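Local coordinates for protein inositol 2-dehydrogenase/D-chiro-inositol 3-dehydrogenase (Lactobacillus casei, PDB 4MIY) that oxidises myo-inositol and D-chiro-inositol to their keto forms with NAD as the hydride acceptor, at residues N166-T171 against A317-Q321. Numbering follows the deposited sequence.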
loop_
_atom_site.group_PDB
_atom_site.type_symbol
_atom_site.label_atom_id
_atom_site.label_comp_id
_atom_site.label_asym_id
_atom_site.label_seq_id
_atom_site.Cartn_x
_atom_site.Cartn_y
_atom_site.Cartn_z
ATOM N N ASN A 166 -22.237 -13.111 24.930
ATOM C CA ASN A 166 -21.866 -14.035 23.888
ATOM C C ASN A 166 -22.823 -13.981 22.714
ATOM O O ASN A 166 -22.422 -14.098 21.607
ATOM C CB ASN A 166 -21.759 -15.468 24.408
ATOM C CG ASN A 166 -20.933 -16.334 23.522
ATOM O OD1 ASN A 166 -19.835 -15.973 23.190
ATOM N ND2 ASN A 166 -21.455 -17.462 23.128
ATOM N N GLU A 167 -24.101 -13.816 23.004
ATOM C CA GLU A 167 -25.106 -13.802 21.986
ATOM C C GLU A 167 -25.025 -12.543 21.130
ATOM O O GLU A 167 -25.343 -12.573 19.979
ATOM C CB GLU A 167 -26.453 -13.963 22.641
ATOM C CG GLU A 167 -26.637 -15.333 23.333
ATOM C CD GLU A 167 -25.958 -15.534 24.749
ATOM O OE1 GLU A 167 -25.512 -14.609 25.430
ATOM O OE2 GLU A 167 -25.872 -16.690 25.169
ATOM N N MET A 168 -24.599 -11.457 21.721
ATOM C CA MET A 168 -24.427 -10.212 21.010
ATOM C C MET A 168 -23.316 -10.239 19.974
ATOM O O MET A 168 -23.318 -9.455 19.075
ATOM C CB MET A 168 -24.213 -9.078 21.984
ATOM C CG MET A 168 -25.508 -8.652 22.646
ATOM S SD MET A 168 -25.372 -7.814 24.205
ATOM C CE MET A 168 -24.677 -6.298 23.730
ATOM N N ALA A 169 -22.408 -11.179 20.104
ATOM C CA ALA A 169 -21.436 -11.386 19.065
ATOM C C ALA A 169 -22.126 -11.695 17.767
ATOM O O ALA A 169 -21.644 -11.372 16.736
ATOM C CB ALA A 169 -20.477 -12.498 19.426
ATOM N N ILE A 170 -23.271 -12.346 17.857
ATOM C CA ILE A 170 -24.106 -12.582 16.691
ATOM C C ILE A 170 -25.057 -11.397 16.439
ATOM O O ILE A 170 -25.017 -10.792 15.423
ATOM C CB ILE A 170 -24.937 -13.891 16.817
ATOM C CG1 ILE A 170 -24.081 -15.090 17.177
ATOM C CG2 ILE A 170 -25.726 -14.173 15.559
ATOM C CD1 ILE A 170 -22.899 -15.309 16.338
ATOM N N THR A 171 -25.869 -11.065 17.412
ATOM C CA THR A 171 -26.963 -10.188 17.149
ATOM C C THR A 171 -26.570 -8.717 16.934
ATOM O O THR A 171 -27.293 -8.002 16.307
ATOM C CB THR A 171 -28.049 -10.288 18.257
ATOM O OG1 THR A 171 -27.483 -9.939 19.504
ATOM C CG2 THR A 171 -28.579 -11.636 18.335
ATOM N N ALA A 317 -27.115 -19.294 14.204
ATOM C CA ALA A 317 -25.823 -19.036 14.763
ATOM C C ALA A 317 -25.839 -19.106 16.277
ATOM O O ALA A 317 -24.932 -19.619 16.877
ATOM C CB ALA A 317 -25.361 -17.679 14.307
ATOM N N ASN A 318 -26.875 -18.552 16.888
ATOM C CA ASN A 318 -27.025 -18.687 18.334
ATOM C C ASN A 318 -27.142 -20.178 18.760
ATOM O O ASN A 318 -26.589 -20.587 19.745
ATOM C CB ASN A 318 -28.158 -17.825 18.872
ATOM C CG ASN A 318 -27.843 -16.337 18.851
ATOM O OD1 ASN A 318 -28.695 -15.523 18.541
ATOM N ND2 ASN A 318 -26.641 -15.978 19.230
ATOM N N ARG A 319 -27.771 -20.978 17.938
ATOM C CA ARG A 319 -27.842 -22.382 18.217
ATOM C C ARG A 319 -26.463 -23.011 18.123
ATOM O O ARG A 319 -26.061 -23.735 18.982
ATOM C CB ARG A 319 -28.811 -23.040 17.256
ATOM C CG ARG A 319 -28.966 -24.514 17.404
ATOM C CD ARG A 319 -30.225 -25.051 16.711
ATOM N NE ARG A 319 -31.391 -24.196 16.838
ATOM C CZ ARG A 319 -32.315 -24.342 17.783
ATOM N NH1 ARG A 319 -32.232 -25.323 18.672
ATOM N NH2 ARG A 319 -33.356 -23.530 17.827
ATOM N N SER A 320 -25.726 -22.647 17.081
ATOM C CA SER A 320 -24.399 -23.172 16.879
ATOM C C SER A 320 -23.446 -22.791 17.998
ATOM O O SER A 320 -22.580 -23.538 18.319
ATOM C CB SER A 320 -23.824 -22.705 15.537
ATOM O OG SER A 320 -22.604 -23.335 15.254
ATOM N N GLN A 321 -23.637 -21.632 18.585
ATOM C CA GLN A 321 -22.773 -21.190 19.674
ATOM C C GLN A 321 -22.774 -22.120 20.884
ATOM O O GLN A 321 -21.890 -22.096 21.659
ATOM C CB GLN A 321 -23.160 -19.796 20.141
ATOM C CG GLN A 321 -22.683 -18.633 19.271
ATOM C CD GLN A 321 -23.090 -17.296 19.826
ATOM O OE1 GLN A 321 -24.199 -17.110 20.231
ATOM N NE2 GLN A 321 -22.175 -16.376 19.850
#
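With its CG anti to the carbonyl carbon (chi1 -78°) and the chain extended beyond it (chi2 -179°), Gln321 sends its amide from helix 304-323 to the backbone carbonyl of Asn166 in segment 166-171. Gln321 NE2 donates to Asn166 O at 2.9 Å with an N-H...O angle of 154°, arriving above the carbonyl plane; Ala169 N reaches the same oxygen from the opposite face, so two donors grip it. The other end of this amide is also held: Asn318 ND2, one turn earlier, gives a hydrogen bond to Gln321 OE1 at 2.9 Å, and the acceptor lies in the Asn318 amide plane. Together the two bonds fix which way the Gln321 amide is flipped. Gln321 NE2 also bonds Gln212 OE1, while Asn166 OD1 accepts from His209 N and Asn166 ND2 bonds Tyr196 OH. Ile170 CG1 packs over one face of the Gln321 amide, 3.5 Å from NE2; over the other lies the nearly parallel Asn166 amide, its ND2 3.5 Å from Gln321 NE2. Ile170 CG2 meets Ala317 CB at 3.7 Å. Were Gln321 an alanine, Asn166 O and Gln212 would each probably lose a donor, and the Asn318 amide, without its acceptor, would probably be set free to turn. The chemistry thus implies a largely buried chain of amide hydrogen bonds, from Asn318 through Gln321 to the Asn166 carbonyl, joining helix 304-323 to segment 166-171 within the C-terminal alpha/beta domain.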